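Local coordinates for protein alpha-glucosidase (Pseudoalteromonas sp. K8, PDB 5HQA) that hydrolyses alpha-glucosides as a chloride-activated glycoside hydrolase of family 97 that holds calcium and binds the inhibitor acarbose, at residues 46-52 against 93-97; 602-607 against 637-641; 610-616 against 655-661. One frame throughout, in Å; residues are numbered along the deposited sequence. Where two conformers were deposited one is given.

Contact 1 of 3, residues 46-52 against 93-97; sequences APFSNSF and QGGTY
Over one face of the Phe52 ring, offset toward its rim, lies CE1 of Tyr97, with Phe52 CD2 and Tyr97 CE1 3.7 Å apart; at the edge of the same ring, in its plane, sits the backbone N of Thr96. The two rings meet obliquely, their planes at 53°. Phe48 meets the tyrosine differently: the planes are only 11° apart, but the rings have slid past each other until they barely overlap, and the nearest atoms are Phe48 CD2 and Tyr97 CD1, 3.7 Å apart. Tyr97 reaches both partners with CG held between the backbone N and the carbonyl carbon (chi1 70°).

Both phenylalanines also bear on strand backbone. CE2 of Phe52 comes to 3.4 Å from O of Gly95. A beta carbon at Gly95 would run into CE1 of Phe48, so the absence of a side chain lets this second ring approach. No direct hydrogen bond spans the contact. Instead, one water lies within hydrogen-bonding distance of Pro47 O and Gln93 O, and another sits 2.8 Å from Ser49 O and 2.7 Å from Tyr97 OH.

Phe87, Val114 and Pro21 pack around the three rings. The result is an aromatic cluster where the loop from strand 30-42 to strand 53-67 passes from one antiparallel sheet to another, in the mutarotase-like beta domain of family 97 enzymes.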
# COMPACT_ATOMS: atom_id res chain seq x y z
N ALA A 46 -29.40 4.28 21.40
CA ALA A 46 -29.83 5.58 20.89
C ALA A 46 -28.66 6.27 20.17
O ALA A 46 -27.49 6.06 20.52
CB ALA A 46 -30.33 6.46 22.03
N PRO A 47 -28.95 7.10 19.16
CA PRO A 47 -27.86 7.65 18.33
C PRO A 47 -27.03 8.70 19.05
O PRO A 47 -27.48 9.38 19.97
CB PRO A 47 -28.61 8.26 17.14
CG PRO A 47 -29.96 8.57 17.66
CD PRO A 47 -30.28 7.47 18.64
N PHE A 48 -25.77 8.82 18.61
CA PHE A 48 -24.92 9.96 18.97
C PHE A 48 -24.95 10.91 17.78
O PHE A 48 -24.10 10.86 16.90
CB PHE A 48 -23.49 9.51 19.29
CG PHE A 48 -23.32 8.87 20.63
CD1 PHE A 48 -24.40 8.65 21.47
CD2 PHE A 48 -22.06 8.49 21.07
CE1 PHE A 48 -24.24 8.05 22.72
CE2 PHE A 48 -21.89 7.91 22.32
CZ PHE A 48 -22.98 7.68 23.14
N SER A 49 -25.96 11.77 17.75
CA SER A 49 -26.12 12.65 16.60
C SER A 49 -26.40 14.08 17.04
O SER A 49 -25.47 14.80 17.42
CB SER A 49 -27.23 12.13 15.67
OG SER A 49 -28.47 12.00 16.35
N ASN A 50 -27.66 14.50 17.02
CA ASN A 50 -27.96 15.89 17.33
C ASN A 50 -27.97 16.14 18.84
O ASN A 50 -28.00 15.21 19.66
CB ASN A 50 -29.29 16.30 16.71
CG ASN A 50 -30.35 15.26 16.92
OD1 ASN A 50 -30.61 14.43 16.04
ND2 ASN A 50 -30.97 15.28 18.09
N SER A 51 -27.92 17.42 19.21
CA SER A 51 -28.07 17.92 20.58
C SER A 51 -26.85 17.67 21.46
O SER A 51 -26.93 17.86 22.68
CB SER A 51 -29.31 17.34 21.27
OG SER A 51 -30.46 17.49 20.44
N PHE A 52 -25.73 17.24 20.89
CA PHE A 52 -24.48 17.17 21.63
C PHE A 52 -23.81 18.54 21.61
O PHE A 52 -23.72 19.18 20.56
CB PHE A 52 -23.55 16.12 21.02
CG PHE A 52 -23.88 14.71 21.45
CD1 PHE A 52 -24.93 14.02 20.87
CD2 PHE A 52 -23.13 14.09 22.44
CE1 PHE A 52 -25.23 12.72 21.27
CE2 PHE A 52 -23.42 12.79 22.84
CZ PHE A 52 -24.48 12.11 22.26
N GLN A 93 -31.77 9.64 26.64
CA GLN A 93 -30.99 9.28 25.46
C GLN A 93 -29.81 10.23 25.31
O GLN A 93 -29.49 10.70 24.21
CB GLN A 93 -31.86 9.27 24.21
CG GLN A 93 -33.11 8.43 24.40
CD GLN A 93 -33.90 8.34 23.13
OE1 GLN A 93 -33.40 8.63 22.04
NE2 GLN A 93 -35.16 7.93 23.25
N GLY A 94 -29.17 10.53 26.44
CA GLY A 94 -27.97 11.34 26.45
C GLY A 94 -26.72 10.49 26.34
O GLY A 94 -26.77 9.27 26.16
N GLY A 95 -25.59 11.15 26.46
CA GLY A 95 -24.32 10.47 26.34
C GLY A 95 -23.19 11.46 26.21
O GLY A 95 -23.38 12.68 26.25
N THR A 96 -21.99 10.91 26.05
CA THR A 96 -20.83 11.75 25.88
C THR A 96 -19.82 11.01 25.02
O THR A 96 -19.73 9.78 25.04
CB THR A 96 -20.21 12.16 27.22
OG1 THR A 96 -19.13 13.08 26.99
CG2 THR A 96 -19.69 10.94 27.98
N TYR A 97 -19.08 11.78 24.23
CA TYR A 97 -17.97 11.25 23.47
C TYR A 97 -17.01 12.39 23.19
O TYR A 97 -17.38 13.56 23.31
CB TYR A 97 -18.41 10.56 22.17
CG TYR A 97 -18.93 11.47 21.08
CD1 TYR A 97 -20.28 11.76 20.99
CD2 TYR A 97 -18.07 11.99 20.11
CE1 TYR A 97 -20.77 12.57 19.97
CE2 TYR A 97 -18.55 12.80 19.10
CZ TYR A 97 -19.90 13.09 19.03
OH TYR A 97 -20.37 13.88 18.01
O HOH W 1 -29.59 10.35 21.25
O HOH W 2 -22.94 13.58 17.25

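Contact 2 of 3, residues 602-607 against 637-641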
# COMPACT_ATOMS: atom_id res chain seq x y z
N LEU A 602 19.98 18.42 -8.90
CA LEU A 602 20.61 17.37 -8.13
C LEU A 602 20.99 17.83 -6.73
O LEU A 602 21.85 17.20 -6.09
CB LEU A 602 21.85 16.83 -8.86
CG LEU A 602 21.57 16.18 -10.22
CD1 LEU A 602 22.84 15.58 -10.81
CD2 LEU A 602 20.47 15.12 -10.12
N ASP A 603 20.38 18.90 -6.23
CA ASP A 603 20.83 19.41 -4.93
C ASP A 603 20.39 18.54 -3.76
O ASP A 603 20.74 18.86 -2.62
CB ASP A 603 20.39 20.87 -4.74
CG ASP A 603 18.88 21.05 -4.72
OD1 ASP A 603 18.11 20.07 -4.59
OD2 ASP A 603 18.45 22.22 -4.83
N PHE A 604 19.67 17.44 -3.99
CA PHE A 604 19.47 16.47 -2.91
C PHE A 604 20.75 15.72 -2.57
O PHE A 604 20.87 15.19 -1.47
CB PHE A 604 18.36 15.48 -3.27
CG PHE A 604 18.57 14.75 -4.56
CD1 PHE A 604 19.32 13.58 -4.60
CD2 PHE A 604 18.02 15.23 -5.75
CE1 PHE A 604 19.52 12.90 -5.80
CE2 PHE A 604 18.22 14.56 -6.95
CZ PHE A 604 18.97 13.38 -6.98
N LEU A 605 21.72 15.67 -3.49
CA LEU A 605 22.96 14.97 -3.22
C LEU A 605 23.71 15.64 -2.07
O LEU A 605 23.64 16.86 -1.89
CB LEU A 605 23.84 14.95 -4.47
CG LEU A 605 23.29 14.19 -5.67
CD1 LEU A 605 24.22 14.36 -6.87
CD2 LEU A 605 23.12 12.73 -5.31
N ASP A 606 24.43 14.83 -1.30
CA ASP A 606 25.20 15.34 -0.17
C ASP A 606 26.19 16.40 -0.63
O ASP A 606 26.93 16.20 -1.59
CB ASP A 606 25.94 14.19 0.53
CG ASP A 606 25.00 13.09 0.97
OD1 ASP A 606 24.62 12.26 0.12
OD2 ASP A 606 24.64 13.06 2.16
N ASN A 607 26.19 17.53 0.08
CA ASN A 607 27.07 18.63 -0.29
C ASN A 607 28.53 18.21 -0.13
O ASN A 607 28.88 17.47 0.79
CB ASN A 607 26.77 19.85 0.58
CG ASN A 607 25.40 20.43 0.31
OD1 ASN A 607 24.93 20.47 -0.83
ND2 ASN A 607 24.73 20.88 1.37
N LEU A 637 29.90 12.07 -14.13
CA LEU A 637 30.28 12.61 -12.83
C LEU A 637 29.41 13.82 -12.51
O LEU A 637 29.24 14.70 -13.36
CB LEU A 637 31.75 13.01 -12.81
CG LEU A 637 32.76 11.88 -12.97
CD1 LEU A 637 34.17 12.43 -13.03
CD2 LEU A 637 32.64 10.88 -11.84
N VAL A 638 28.84 13.86 -11.30
CA VAL A 638 27.95 14.94 -10.89
C VAL A 638 28.17 15.26 -9.41
O VAL A 638 28.69 14.45 -8.64
CB VAL A 638 26.45 14.62 -11.11
CG1 VAL A 638 26.13 14.45 -12.59
CG2 VAL A 638 26.05 13.37 -10.30
N THR A 639 27.73 16.46 -9.03
CA THR A 639 27.67 16.88 -7.64
C THR A 639 26.33 17.57 -7.41
O THR A 639 25.52 17.74 -8.33
CB THR A 639 28.79 17.85 -7.26
OG1 THR A 639 28.60 19.09 -7.95
CG2 THR A 639 30.16 17.26 -7.61
N ALA A 640 26.11 17.99 -6.16
CA ALA A 640 24.86 18.64 -5.78
C ALA A 640 24.58 19.92 -6.56
O ALA A 640 23.43 20.36 -6.60
CB ALA A 640 24.88 18.94 -4.28
N SER A 641 25.59 20.54 -7.16
CA SER A 641 25.34 21.77 -7.90
C SER A 641 24.91 21.52 -9.34
O SER A 641 24.61 22.48 -10.06
CB SER A 641 26.58 22.66 -7.87
OG SER A 641 27.66 22.03 -8.53
O HOH W 3 27.78 17.00 -3.99
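Leu602 and Leu605 both carry CG anti to the carbonyl carbon (chi1 -62° and -64°), a choice that brings their CD1 methyls onto Val638 from the two ends of a type I beta turn. The turn, closed by the bond from Leu605 N to Leu602 O at 3.0 Å, follows strand 596-601 in the all-beta C-terminal domain, and its partner is the chain leaving strand 631-638. The side chains of Leu602 and Val638 cross at about a right angle, CD1 of Leu602 lying 3.7 Å from CB of Val638. Leu605 CD1 reaches Val638 CG2 at 4.0 Å, a methyl that Leu602 CD1 also touches. All three side chains also reach Phe658, so this small apolar group is continuous with the interior of the domain.

Beyond the valine, the backbones come together at Ala640 without any direct hydrogen bond between them. Two CA-H...O contacts are found there: Ala640 CA lies 3.4 Å from Leu602 O, with an angle of 155° at the hydrogen, while Asp603 CA approaches Ala640 O at 3.2 Å in a more bent geometry. Leu602 O thus serves both the turn and the neighbouring segment, whereas Asp603 N is engaged by Ser601 OG. The methyl of Ala640 lies against the carbonyl of Leu605, with Leu605 O 3.4 Å from Ala640 CB.

The carboxylate of Asp606 is taken up by a salt bridge to Lys573 and a hydrogen bond from Trp585. The backbone of the same residue takes part in the contact: a single water donates to Asp606 O at 2.7 Å and accepts from Ala640 N at 2.9 Å.

Contact 3 of 3, residues 610-616 against 655-661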
# COMPACT_ATOMS: atom_id res chain seq x y z
N GLN A 610 31.38 13.89 -4.38
CA GLN A 610 31.32 13.61 -5.80
C GLN A 610 30.62 12.27 -6.02
O GLN A 610 30.86 11.31 -5.29
CB GLN A 610 32.72 13.60 -6.41
CG GLN A 610 32.72 13.52 -7.93
CD GLN A 610 34.02 13.98 -8.54
OE1 GLN A 610 34.53 15.05 -8.21
NE2 GLN A 610 34.58 13.17 -9.43
N PHE A 611 29.76 12.22 -7.03
CA PHE A 611 29.04 11.01 -7.39
C PHE A 611 29.26 10.68 -8.86
O PHE A 611 29.50 11.56 -9.69
CB PHE A 611 27.53 11.13 -7.14
CG PHE A 611 27.17 11.38 -5.71
CD1 PHE A 611 27.30 12.65 -5.16
CD2 PHE A 611 26.66 10.36 -4.91
CE1 PHE A 611 26.96 12.90 -3.83
CE2 PHE A 611 26.31 10.60 -3.59
CZ PHE A 611 26.47 11.87 -3.05
N GLU A 612 29.19 9.39 -9.17
CA GLU A 612 29.14 8.92 -10.55
C GLU A 612 27.72 8.47 -10.81
O GLU A 612 27.29 7.43 -10.30
CB GLU A 612 30.13 7.79 -10.80
CG GLU A 612 30.15 7.33 -12.25
CD GLU A 612 31.07 6.15 -12.47
OE1 GLU A 612 30.79 5.05 -11.93
OE2 GLU A 612 32.08 6.31 -13.19
N ALA A 613 26.97 9.26 -11.58
CA ALA A 613 25.62 8.87 -11.95
C ALA A 613 25.67 7.76 -12.98
O ALA A 613 26.36 7.87 -14.00
CB ALA A 613 24.86 10.07 -12.50
N HIS A 614 24.95 6.68 -12.72
CA HIS A 614 24.80 5.57 -13.65
C HIS A 614 23.36 5.67 -14.13
O HIS A 614 22.43 5.34 -13.40
CB HIS A 614 25.12 4.24 -12.97
CG HIS A 614 25.53 3.16 -13.91
ND1 HIS A 614 25.93 1.91 -13.48
CD2 HIS A 614 25.61 3.13 -15.26
CE1 HIS A 614 26.23 1.16 -14.53
NE2 HIS A 614 26.05 1.88 -15.62
N ILE A 615 23.18 6.20 -15.34
CA ILE A 615 21.87 6.64 -15.82
C ILE A 615 21.33 5.61 -16.79
O ILE A 615 21.97 5.29 -17.79
CB ILE A 615 21.97 8.02 -16.50
CG1 ILE A 615 22.49 9.08 -15.52
CG2 ILE A 615 20.64 8.42 -17.10
CD1 ILE A 615 22.96 10.34 -16.20
N TYR A 616 20.14 5.07 -16.50
CA TYR A 616 19.45 4.13 -17.37
C TYR A 616 18.21 4.85 -17.88
O TYR A 616 17.28 5.11 -17.11
CB TYR A 616 19.06 2.85 -16.62
CG TYR A 616 20.21 2.08 -15.99
CD1 TYR A 616 20.82 2.54 -14.82
CD2 TYR A 616 20.65 0.88 -16.54
CE1 TYR A 616 21.87 1.82 -14.24
CE2 TYR A 616 21.68 0.16 -15.97
CZ TYR A 616 22.29 0.63 -14.82
OH TYR A 616 23.32 -0.09 -14.25
N ALA A 655 16.01 5.51 -14.57
CA ALA A 655 16.51 5.02 -13.30
C ALA A 655 17.97 5.42 -13.19
O ALA A 655 18.73 5.28 -14.16
CB ALA A 655 16.37 3.50 -13.19
N ILE A 656 18.38 5.92 -12.02
CA ILE A 656 19.75 6.39 -11.84
C ILE A 656 20.29 5.87 -10.52
O ILE A 656 19.63 5.97 -9.48
CB ILE A 656 19.84 7.93 -11.86
CG1 ILE A 656 19.20 8.48 -13.13
CG2 ILE A 656 21.31 8.38 -11.73
CD1 ILE A 656 19.23 9.98 -13.18
N ARG A 657 21.51 5.35 -10.55
CA ARG A 657 22.30 5.12 -9.35
C ARG A 657 23.34 6.23 -9.25
O ARG A 657 24.15 6.41 -10.16
CB ARG A 657 22.98 3.75 -9.37
CG ARG A 657 23.95 3.58 -8.23
CD ARG A 657 24.66 2.24 -8.26
NE ARG A 657 25.59 2.17 -7.13
CZ ARG A 657 26.49 1.21 -6.95
NH1 ARG A 657 26.60 0.23 -7.84
NH2 ARG A 657 27.29 1.24 -5.89
N PHE A 658 23.30 7.00 -8.16
CA PHE A 658 24.32 8.00 -7.87
C PHE A 658 25.33 7.34 -6.94
O PHE A 658 25.12 7.27 -5.73
CB PHE A 658 23.71 9.25 -7.25
CG PHE A 658 22.78 9.98 -8.16
CD1 PHE A 658 23.28 10.89 -9.08
CD2 PHE A 658 21.41 9.76 -8.09
CE1 PHE A 658 22.42 11.57 -9.93
CE2 PHE A 658 20.54 10.44 -8.94
CZ PHE A 658 21.05 11.34 -9.86
N LYS A 659 26.42 6.84 -7.51
CA LYS A 659 27.41 6.11 -6.74
C LYS A 659 28.36 7.11 -6.09
O LYS A 659 29.09 7.82 -6.78
CB LYS A 659 28.16 5.14 -7.64
CG LYS A 659 29.25 4.36 -6.95
CD LYS A 659 30.00 3.54 -7.99
CE LYS A 659 30.83 2.45 -7.35
NZ LYS A 659 31.44 1.59 -8.40
N ALA A 660 28.35 7.17 -4.75
CA ALA A 660 29.28 8.03 -4.04
C ALA A 660 30.70 7.56 -4.30
O ALA A 660 30.98 6.36 -4.26
CB ALA A 660 29.00 8.00 -2.53
N LEU A 661 31.59 8.50 -4.59
CA LEU A 661 32.99 8.20 -4.86
C LEU A 661 33.83 8.44 -3.61
O LEU A 661 33.67 9.46 -2.95
CB LEU A 661 33.51 9.04 -6.03
CG LEU A 661 32.75 8.77 -7.32
CD1 LEU A 661 33.29 9.61 -8.46
CD2 LEU A 661 32.81 7.29 -7.68
O HOH W 4 33.59 12.49 -3.08
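His614 N to Arg657 O and Tyr616 N to Ala655 O, each 2.7 Å, are the shortest of seven backbone hydrogen bonds that join these antiparallel strands, whose axes run at 159° to each other. Not all carbonyls are used alike. Tyr616 N approaches Ala655 O nearly in line with the carbonyl, whereas Lys659 N, 3.0 Å from Glu612 O, comes in 47° out of the carbonyl plane. The opposite bond of that pair, Glu612 N to Lys659 O, is 2.9 Å long. Leu661 N to Gln610 O, at 3.0 Å, is a further bond across the segments, and one water links Gln610 N with Leu661 O.

On the surface bearing Glu612, His614, Arg657 and Lys659, the guanidinium of Arg657 forms salt bridges with Asp584 and Asp549, while Glu612 has a long, weak ion pair with Lys635. Tyr616 places its OH over one face of the His614 ring, while Ala655 O lies at the tyrosine's own edge, in plane.

The other surface is apolar. Phe611, with CG anti to the carbonyl carbon (chi1 -61°), lies across the neighbouring strand, so that Phe658 O meets its edge 3.5 Å from CD2 of Phe611. The same CD2 of Phe611 is 3.9 Å from Phe658 CB, CE2 of Phe611 is 3.9 Å from CB of Ala660, and Leu605 touches the ring as well. Replacing this ring with an alanine would probably cost Ala660 CB, Phe658 CB and Leu605 one neighbour each and open a gap among them. Farther along, Ala613 CB touches Phe658 CE1 at 3.8 Å, and Ile615 lies side by side with Ile656.

Within the sheet, strand 631-638 flanks 611-618 and strand 585-591 flanks 653-660, while helix 541-549 packs on Tyr616 and Ala655 through Phe546.

Contact 1 closes early in the chain, within the N-terminal family region, and lies far from the other two: its centre is about 58 Å from that of contact 2 and about 60 Å from that of contact 3. The barrel-like catalytic region comes between them in sequence. Contacts 2 and 3, with centres about 10 Å apart, interleave along the chain in the order 602-607, 610-616, 637-641, 655-661. They share one antiparallel sheet, where strands 611-618 and 631-638 are neighbours and Val638 N probably bonds to Phe611 O at 2.9 Å. Contact 1 thus belongs to one terminal beta region and contacts 2 and 3 to the other, all away from the calcium site.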